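Local structure of uncharacterized conserved protein (Staphylococcus epidermidis, 3FRM) at residues I27-P32 / A38-I43; K62-L65 / Y70-S73; N172-G177 / E197-Q202. The protein is of unknown function but carries a GNAT-type acetyltransferase domain, so it may transfer acetyl groups from acetyl-CoA to a substrate not yet identified. All blocks are in the same frame, centred on the assembly; numbering follows the deposited sequence.

Interaction 1 (I27-P32 / A38-I43); sequences IYLLPP and ASNTWI
Ile27 and Trp42 sit opposite each other as a non-hydrogen-bonded antiparallel pair, their side chains running alongside on one face of the hairpin formed by strands 25-29 and 41-44. From CB of Ile27, CG2 leaves anti to the backbone N and comes within 4.1 Å of Trp42 NE1. CG1, beside that N (chi1 -63°), stands almost squarely over the five-membered ring, 3.8 Å from its centroid, a CH-pi contact. CD1 carries on across the indole toward its six-membered part and meets Trp42 CZ2 at 3.5 Å. Phe74 adds its ring to Trp42 edge-to-face. One residue along, Tyr28 and Thr41 form the hydrogen-bonded pair, Tyr28 N to Thr41 O and Thr41 N to Tyr28 O, both 2.9 Å. The Tyr28 ring lies on the other sheet face, where Ile43 CG1 packs 3.9 Å from its CE2. Past the last bridge the ladder is prolonged by a side chain: Asn40 OD1 takes the N-H of Leu30 at 2.8 Å, a straight bond whose donor stands above the amide's carbonyl plane. Gln67 also donates to this OD1, and Asn40 ND2 reaches the carbonyls of Gln33 and Lys36. The buried amide thus has partners for both its oxygen and its nitrogen, which holds its orientation and ties the connecting loop to the hairpin end, while the packing of Ile27 on the indole is apolar.

Interaction 2 (K62-L65 / Y70-S73); sequences KMHL and YHLS
Helix residues 62-65 approach the chain that leads into strand 72-75, with Leu65 and Tyr70 the nearest backbones at 6.1 Å between CA atoms; this is the turn from helix to second strand in the beta-alpha-beta unit of strand 41-44, helix 50-66 and strand 72-75. His64 carries the polar link. Its CG lies anti to the carbonyl carbon (chi1 -83°), which turns the ring to the chain just ahead of the strand, and ND1 donates to the backbone oxygen His71 O at 2.9 Å. The bond is nearly straight, 175° at the hydrogen, and lies in the plane of the imidazole, although the donor stands above the plane of the peptide carbonyl. The ring of His71 meets that of His64 obliquely, planes at 46°, with His64 ND1 over one of its faces toward the rim. His71 NE2 has its own partner in Asn40, just ahead of strand 41-44, and a bond from Ser73 N to Gln60 OE1 joins the helix to the strand itself. On the exposed side the contact is apolar, Leu65 crossing Tyr70 at about a right angle: methyl CD2 of Leu65 reaches the edge of the phenol ring, 3.8 Å from Tyr70 CD1.

Interaction 3 (N172-G177 / E197-Q202); sequences NHQPVG and EEFQHQ
Phe199 meets Val176 inside the GNAT domain, where strand 174-183 faces the loop between strand 188-195 and helix 204-216. Val176 lies in a classic beta bulge, since it and Gly177 both face Ala169 of the neighbouring strand. The packing is tight here. Methyl CG2 of Val176 sits over one ring face of Phe199, 3.5 Å from the centroid and 22° off the normal, displaced toward the CD2 side; CG1 lies beside the root of the ring, 4.0 Å from Phe199 CB. Ile204 of helix 204-216 touches both side chains, and a backbone bond between Val176 and Leu196 ties the strand to the start of the loop. Outward the contact thins to Gln174, a partly exposed residue. Its CG stands anti to the backbone N (chi1 170°) and the rest of the chain is extended, which carries the amide to the far end of the ring, their planes 81° apart. Beyond Phe199 the loop turns to the second subunit instead: Gln200 O accepts a hydrogen bond from Arg91 of that chain, and His201 meets its Tyr247. At the outer end of the ring, Phe199 CZ lies 3.6 Å from Gln174 NE2, while Phe199 CE2 is as close to Gln174 OE1.

Interactions 1 and 2 form one continuous patch, their centres 9 Å apart, because strands 41-44 and 72-75 are neighbours in the sheet. Probable hydrogen bonds join them from Thr41 OG1 to Ser73 OG at 2.6 Å and from Asn40 O to His71 NE2 at 3.0 Å, so the residues that close the hairpin also meet the strand that follows the helix and the residue just ahead of it. Interaction 3 reaches the same mixed sheet but lies across the chain's centre, about 34 Å from interaction 1 and 38 Å from interaction 2, centre to centre. It lies in the GNAT-like part of the sequence, the others in the DUF5613 part. None includes a residue of the sodium site at Tyr159, Asn160, Asp162 and Ile164.

Interaction 1 (I27-P32 / A38-I43)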
loop_
_atom_site.group_PDB
_atom_site.type_symbol
_atom_site.label_atom_id
_atom_site.label_comp_id
_atom_site.label_asym_id
_atom_site.label_seq_id
_atom_site.Cartn_x
_atom_site.Cartn_y
_atom_site.Cartn_z
ATOM N N ILE A 27 -26.419 -5.164 -9.456
ATOM C CA ILE A 27 -25.820 -4.900 -10.779
ATOM C C ILE A 27 -25.882 -3.398 -11.131
ATOM O O ILE A 27 -26.941 -2.815 -11.056
ATOM C CB ILE A 27 -26.588 -5.633 -11.833
ATOM C CG1 ILE A 27 -26.487 -7.153 -11.597
ATOM C CG2 ILE A 27 -26.164 -5.173 -13.242
ATOM C CD1 ILE A 27 -27.053 -7.954 -12.772
ATOM N N TYR A 28 -24.756 -2.775 -11.476
ATOM C CA TYR A 28 -24.713 -1.351 -11.776
ATOM C C TYR A 28 -24.211 -1.176 -13.219
ATOM O O TYR A 28 -23.294 -1.859 -13.656
ATOM C CB TYR A 28 -23.753 -0.680 -10.830
ATOM C CG TYR A 28 -24.267 -0.521 -9.415
ATOM C CD1 TYR A 28 -24.813 0.684 -8.999
ATOM C CD2 TYR A 28 -24.235 -1.573 -8.522
ATOM C CE1 TYR A 28 -25.294 0.860 -7.695
ATOM C CE2 TYR A 28 -24.733 -1.432 -7.220
ATOM C CZ TYR A 28 -25.253 -0.190 -6.821
ATOM O OH TYR A 28 -25.748 -0.000 -5.554
ATOM N N LEU A 29 -24.815 -0.220 -13.918
ATOM C CA LEU A 29 -24.514 0.178 -15.236
ATOM C C LEU A 29 -24.729 1.690 -15.334
ATOM O O LEU A 29 -25.579 2.247 -14.625
ATOM C CB LEU A 29 -25.528 -0.463 -16.155
ATOM C CG LEU A 29 -25.312 -1.692 -17.020
ATOM C CD1 LEU A 29 -24.461 -2.760 -16.412
ATOM C CD2 LEU A 29 -26.694 -2.194 -17.282
ATOM N N LEU A 30 -24.004 2.327 -16.256
ATOM C CA LEU A 30 -24.228 3.685 -16.614
ATOM C C LEU A 30 -24.149 3.736 -18.150
ATOM O O LEU A 30 -23.095 4.016 -18.744
ATOM C CB LEU A 30 -23.201 4.592 -15.965
ATOM C CG LEU A 30 -23.408 6.118 -16.067
ATOM C CD1 LEU A 30 -24.719 6.587 -15.477
ATOM C CD2 LEU A 30 -22.286 6.895 -15.343
ATOM N N PRO A 31 -25.284 3.454 -18.804
ATOM C CA PRO A 31 -25.371 3.272 -20.241
ATOM C C PRO A 31 -24.840 4.436 -21.108
ATOM O O PRO A 31 -24.280 4.181 -22.173
ATOM C CB PRO A 31 -26.860 2.990 -20.458
ATOM C CG PRO A 31 -27.277 2.302 -19.181
ATOM C CD PRO A 31 -26.529 3.059 -18.115
ATOM N N PRO A 32 -25.010 5.691 -20.661
ATOM C CA PRO A 32 -24.395 6.805 -21.395
ATOM C C PRO A 32 -22.878 6.889 -21.215
ATOM O O PRO A 32 -22.221 7.647 -21.947
ATOM C CB PRO A 32 -25.039 8.053 -20.755
ATOM C CG PRO A 32 -26.332 7.572 -20.277
ATOM C CD PRO A 32 -26.003 6.205 -19.698
ATOM N N ALA A 38 -15.670 1.674 -12.999
ATOM C CA ALA A 38 -16.302 1.710 -11.654
ATOM C C ALA A 38 -17.853 1.884 -11.592
ATOM O O ALA A 38 -18.464 1.645 -10.518
ATOM C CB ALA A 38 -15.589 2.784 -10.694
ATOM N N SER A 39 -18.464 2.347 -12.693
ATOM C CA SER A 39 -19.903 2.535 -12.795
ATOM C C SER A 39 -20.568 1.340 -13.491
ATOM O O SER A 39 -21.789 1.316 -13.614
ATOM C CB SER A 39 -20.207 3.784 -13.619
ATOM O OG SER A 39 -19.272 4.806 -13.362
ATOM N N ASN A 40 -19.787 0.382 -13.983
ATOM C CA ASN A 40 -20.336 -0.754 -14.695
ATOM C C ASN A 40 -19.831 -2.091 -14.119
ATOM O O ASN A 40 -18.802 -2.636 -14.519
ATOM C CB ASN A 40 -20.086 -0.632 -16.206
ATOM C CG ASN A 40 -20.743 0.644 -16.844
ATOM O OD1 ASN A 40 -21.938 0.648 -17.143
ATOM N ND2 ASN A 40 -19.940 1.692 -17.101
ATOM N N THR A 41 -20.566 -2.650 -13.179
ATOM C CA THR A 41 -19.986 -3.726 -12.414
ATOM C C THR A 41 -21.052 -4.460 -11.603
ATOM O O THR A 41 -22.140 -3.947 -11.377
ATOM C CB THR A 41 -18.845 -3.152 -11.477
ATOM O OG1 THR A 41 -17.965 -4.215 -11.050
ATOM C CG2 THR A 41 -19.412 -2.384 -10.282
ATOM N N TRP A 42 -20.719 -5.672 -11.176
ATOM C CA TRP A 42 -21.530 -6.425 -10.289
ATOM C C TRP A 42 -20.921 -6.362 -8.874
ATOM O O TRP A 42 -19.736 -6.608 -8.727
ATOM C CB TRP A 42 -21.506 -7.888 -10.717
ATOM C CG TRP A 42 -22.433 -8.262 -11.754
ATOM C CD1 TRP A 42 -22.697 -7.577 -12.946
ATOM C CD2 TRP A 42 -23.167 -9.483 -11.820
ATOM N NE1 TRP A 42 -23.596 -8.307 -13.705
ATOM C CE2 TRP A 42 -23.888 -9.479 -13.052
ATOM C CE3 TRP A 42 -23.288 -10.575 -10.971
ATOM C CZ2 TRP A 42 -24.732 -10.520 -13.430
ATOM C CZ3 TRP A 42 -24.132 -11.602 -11.356
ATOM C CH2 TRP A 42 -24.854 -11.558 -12.565
ATOM N N ILE A 43 -21.738 -6.053 -7.865
ATOM C CA ILE A 43 -21.320 -6.082 -6.467
ATOM C C ILE A 43 -21.980 -7.328 -5.849
ATOM O O ILE A 43 -23.174 -7.350 -5.650
ATOM C CB ILE A 43 -21.804 -4.849 -5.714
ATOM C CG1 ILE A 43 -21.559 -3.549 -6.507
ATOM C CG2 ILE A 43 -21.176 -4.729 -4.287
ATOM C CD1 ILE A 43 -20.132 -3.242 -6.785
#

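Interaction 2 (K62-L65 / Y70-S73)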
loop_
_atom_site.group_PDB
_atom_site.type_symbol
_atom_site.label_atom_id
_atom_site.label_comp_id
_atom_site.label_asym_id
_atom_site.label_seq_id
_atom_site.Cartn_x
_atom_site.Cartn_y
_atom_site.Cartn_z
ATOM N N LYS A 62 -22.989 -10.086 -21.885
ATOM C CA LYS A 62 -24.081 -9.628 -22.775
ATOM C C LYS A 62 -24.536 -8.204 -22.463
ATOM O O LYS A 62 -24.622 -7.350 -23.340
ATOM C CB LYS A 62 -25.247 -10.595 -22.698
ATOM C CG LYS A 62 -25.132 -11.717 -23.708
ATOM C CD LYS A 62 -26.425 -12.514 -23.836
ATOM C CE LYS A 62 -26.376 -13.858 -23.035
ATOM N NZ LYS A 62 -25.589 -14.941 -23.714
HETATM N N MSE A 63 -24.793 -7.914 -21.207
HETATM C CA MSE A 63 -25.170 -6.561 -20.873
HETATM C C MSE A 63 -24.168 -5.570 -21.385
HETATM O O MSE A 63 -24.527 -4.570 -21.985
HETATM C CB MSE A 63 -25.309 -6.396 -19.364
HETATM C CG MSE A 63 -26.511 -7.116 -18.901
HETATM SE SE MSE A 63 -27.062 -6.855 -17.058
HETATM C CE MSE A 63 -27.414 -4.945 -16.938
ATOM N N HIS A 64 -22.905 -5.836 -21.115
ATOM C CA HIS A 64 -21.903 -4.854 -21.353
ATOM C C HIS A 64 -21.753 -4.662 -22.841
ATOM O O HIS A 64 -21.776 -3.493 -23.333
ATOM C CB HIS A 64 -20.609 -5.255 -20.659
ATOM C CG HIS A 64 -20.561 -4.885 -19.200
ATOM N ND1 HIS A 64 -19.412 -4.986 -18.444
ATOM C CD2 HIS A 64 -21.505 -4.370 -18.372
ATOM C CE1 HIS A 64 -19.657 -4.555 -17.216
ATOM N NE2 HIS A 64 -20.919 -4.187 -17.144
ATOM N N LEU A 65 -21.644 -5.768 -23.592
ATOM C CA LEU A 65 -21.515 -5.605 -25.046
ATOM C C LEU A 65 -22.721 -4.888 -25.655
ATOM O O LEU A 65 -22.598 -4.158 -26.625
ATOM C CB LEU A 65 -21.286 -6.935 -25.752
ATOM C CG LEU A 65 -19.890 -7.509 -25.558
ATOM C CD1 LEU A 65 -19.826 -8.947 -26.135
ATOM C CD2 LEU A 65 -18.874 -6.590 -26.260
ATOM N N TYR A 70 -16.738 -2.865 -22.714
ATOM C CA TYR A 70 -15.913 -3.970 -23.229
ATOM C C TYR A 70 -15.112 -4.693 -22.165
ATOM O O TYR A 70 -14.278 -5.546 -22.503
ATOM C CB TYR A 70 -14.995 -3.519 -24.377
ATOM C CG TYR A 70 -15.761 -2.831 -25.490
ATOM C CD1 TYR A 70 -16.661 -3.547 -26.291
ATOM C CD2 TYR A 70 -15.582 -1.460 -25.736
ATOM C CE1 TYR A 70 -17.367 -2.938 -27.293
ATOM C CE2 TYR A 70 -16.269 -0.827 -26.740
ATOM C CZ TYR A 70 -17.160 -1.575 -27.514
ATOM O OH TYR A 70 -17.854 -0.934 -28.479
ATOM N N HIS A 71 -15.401 -4.408 -20.895
ATOM C CA HIS A 71 -14.666 -4.997 -19.813
ATOM C C HIS A 71 -15.598 -5.896 -19.001
ATOM O O HIS A 71 -16.797 -5.955 -19.257
ATOM C CB HIS A 71 -14.178 -3.864 -18.947
ATOM C CG HIS A 71 -15.284 -3.172 -18.232
ATOM N ND1 HIS A 71 -16.040 -2.181 -18.826
ATOM C CD2 HIS A 71 -15.807 -3.372 -16.992
ATOM C CE1 HIS A 71 -16.958 -1.770 -17.959
ATOM N NE2 HIS A 71 -16.838 -2.472 -16.836
ATOM N N LEU A 72 -15.054 -6.538 -17.953
ATOM C CA LEU A 72 -15.838 -7.327 -17.049
ATOM C C LEU A 72 -15.344 -7.049 -15.624
ATOM O O LEU A 72 -14.143 -6.932 -15.405
ATOM C CB LEU A 72 -15.664 -8.822 -17.351
ATOM C CG LEU A 72 -16.120 -9.487 -18.622
ATOM C CD1 LEU A 72 -16.091 -11.025 -18.391
ATOM C CD2 LEU A 72 -17.523 -9.044 -18.963
ATOM N N SER A 73 -16.250 -6.977 -14.651
ATOM C CA SER A 73 -15.805 -6.745 -13.317
ATOM C C SER A 73 -16.785 -7.132 -12.187
ATOM O O SER A 73 -17.977 -7.009 -12.337
ATOM C CB SER A 73 -15.341 -5.301 -13.207
ATOM O OG SER A 73 -16.418 -4.432 -13.188
#

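Interaction 3 (N172-G177 / E197-Q202)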
loop_
_atom_site.group_PDB
_atom_site.type_symbol
_atom_site.label_atom_id
_atom_site.label_comp_id
_atom_site.label_asym_id
_atom_site.label_seq_id
_atom_site.Cartn_x
_atom_site.Cartn_y
_atom_site.Cartn_z
ATOM N N ASN A 172 0.525 29.418 -3.034
ATOM C CA ASN A 172 0.862 30.605 -3.833
ATOM C C ASN A 172 0.045 30.701 -5.123
ATOM O O ASN A 172 0.656 30.798 -6.185
ATOM C CB ASN A 172 2.360 30.648 -4.232
ATOM C CG ASN A 172 3.277 29.925 -3.252
ATOM O OD1 ASN A 172 3.726 30.495 -2.258
ATOM N ND2 ASN A 172 3.592 28.675 -3.553
ATOM N N HIS A 173 -1.296 30.667 -5.056
ATOM C CA HIS A 173 -2.180 30.726 -6.284
ATOM C C HIS A 173 -1.957 29.630 -7.337
ATOM O O HIS A 173 -2.423 29.742 -8.465
ATOM C CB HIS A 173 -2.148 32.103 -6.987
ATOM C CG HIS A 173 -2.211 33.244 -6.037
ATOM N ND1 HIS A 173 -1.080 33.868 -5.560
ATOM C CD2 HIS A 173 -3.255 33.815 -5.396
ATOM C CE1 HIS A 173 -1.425 34.804 -4.692
ATOM N NE2 HIS A 173 -2.740 34.786 -4.572
ATOM N N GLN A 174 -1.270 28.556 -6.980
ATOM C CA GLN A 174 -1.086 27.466 -7.927
ATOM C C GLN A 174 -1.907 26.258 -7.410
ATOM O O GLN A 174 -1.795 25.882 -6.235
ATOM C CB GLN A 174 0.415 27.188 -8.098
ATOM C CG GLN A 174 0.807 25.906 -8.874
ATOM C CD GLN A 174 2.269 25.413 -8.629
ATOM O OE1 GLN A 174 2.682 24.353 -9.146
ATOM N NE2 GLN A 174 3.039 26.177 -7.850
ATOM N N PRO A 175 -2.779 25.682 -8.266
ATOM C CA PRO A 175 -3.555 24.565 -7.727
ATOM C C PRO A 175 -2.653 23.339 -7.515
ATOM O O PRO A 175 -1.783 23.067 -8.323
ATOM C CB PRO A 175 -4.596 24.309 -8.793
ATOM C CG PRO A 175 -3.954 24.785 -10.083
ATOM C CD PRO A 175 -3.003 25.892 -9.711
ATOM N N VAL A 176 -2.881 22.617 -6.433
ATOM C CA VAL A 176 -1.917 21.672 -5.924
ATOM C C VAL A 176 -2.504 20.357 -5.286
ATOM O O VAL A 176 -1.828 19.336 -5.236
ATOM C CB VAL A 176 -1.016 22.451 -4.974
ATOM C CG1 VAL A 176 -0.815 21.747 -3.635
ATOM C CG2 VAL A 176 0.279 22.847 -5.678
ATOM N N GLY A 177 -3.758 20.397 -4.828
ATOM C CA GLY A 177 -4.416 19.274 -4.120
ATOM C C GLY A 177 -5.898 19.189 -4.472
ATOM O O GLY A 177 -6.555 20.213 -4.645
ATOM N N GLU A 197 3.005 15.643 -6.839
ATOM C CA GLU A 197 4.150 14.977 -6.248
ATOM C C GLU A 197 5.049 15.966 -5.532
ATOM O O GLU A 197 5.277 15.872 -4.309
ATOM C CB GLU A 197 4.942 14.212 -7.276
ATOM C CG GLU A 197 5.406 12.830 -6.788
ATOM C CD GLU A 197 6.437 12.160 -7.732
ATOM O OE1 GLU A 197 6.249 12.130 -8.991
ATOM O OE2 GLU A 197 7.446 11.647 -7.192
ATOM N N GLU A 198 5.521 16.935 -6.291
ATOM C CA GLU A 198 6.356 17.993 -5.749
ATOM C C GLU A 198 5.812 18.669 -4.472
ATOM O O GLU A 198 6.559 19.280 -3.711
ATOM C CB GLU A 198 6.675 19.018 -6.846
ATOM C CG GLU A 198 5.453 19.559 -7.562
ATOM C CD GLU A 198 5.073 18.793 -8.850
ATOM O OE1 GLU A 198 5.126 19.439 -9.921
ATOM O OE2 GLU A 198 4.710 17.575 -8.818
ATOM N N PHE A 199 4.531 18.547 -4.193
ATOM C CA PHE A 199 4.018 19.213 -3.006
ATOM C C PHE A 199 3.599 18.247 -1.926
ATOM O O PHE A 199 2.877 18.616 -0.985
ATOM C CB PHE A 199 2.866 20.137 -3.363
ATOM C CG PHE A 199 3.288 21.408 -4.081
ATOM C CD1 PHE A 199 3.680 22.525 -3.362
ATOM C CD2 PHE A 199 3.267 21.471 -5.461
ATOM C CE1 PHE A 199 4.047 23.701 -4.013
ATOM C CE2 PHE A 199 3.645 22.647 -6.141
ATOM C CZ PHE A 199 4.038 23.762 -5.423
ATOM N N GLN A 200 4.079 17.021 -2.019
ATOM C CA GLN A 200 3.772 16.058 -0.988
ATOM C C GLN A 200 4.704 16.158 0.260
ATOM O O GLN A 200 5.777 16.794 0.246
ATOM C CB GLN A 200 3.734 14.658 -1.573
ATOM C CG GLN A 200 2.702 14.505 -2.711
ATOM C CD GLN A 200 2.621 13.095 -3.269
ATOM O OE1 GLN A 200 3.412 12.231 -2.921
ATOM N NE2 GLN A 200 1.644 12.851 -4.151
ATOM N N HIS A 201 4.240 15.536 1.337
ATOM C CA HIS A 201 4.911 15.408 2.629
ATOM C C HIS A 201 5.182 16.753 3.226
ATOM O O HIS A 201 6.099 16.880 4.001
ATOM C CB HIS A 201 6.228 14.645 2.526
ATOM C CG HIS A 201 6.248 13.635 1.430
ATOM N ND1 HIS A 201 5.513 12.469 1.481
ATOM C CD2 HIS A 201 6.903 13.613 0.245
ATOM C CE1 HIS A 201 5.732 11.758 0.391
ATOM N NE2 HIS A 201 6.571 12.430 -0.375
ATOM N N GLN A 202 4.406 17.765 2.882
ATOM C CA GLN A 202 4.648 19.077 3.522
ATOM C C GLN A 202 3.415 19.760 4.130
ATOM O O GLN A 202 3.422 20.976 4.369
ATOM C CB GLN A 202 5.438 20.020 2.602
ATOM C CG GLN A 202 4.666 20.617 1.463
ATOM C CD GLN A 202 5.593 20.980 0.263
ATOM O OE1 GLN A 202 6.286 20.111 -0.303
ATOM N NE2 GLN A 202 5.595 22.257 -0.122
#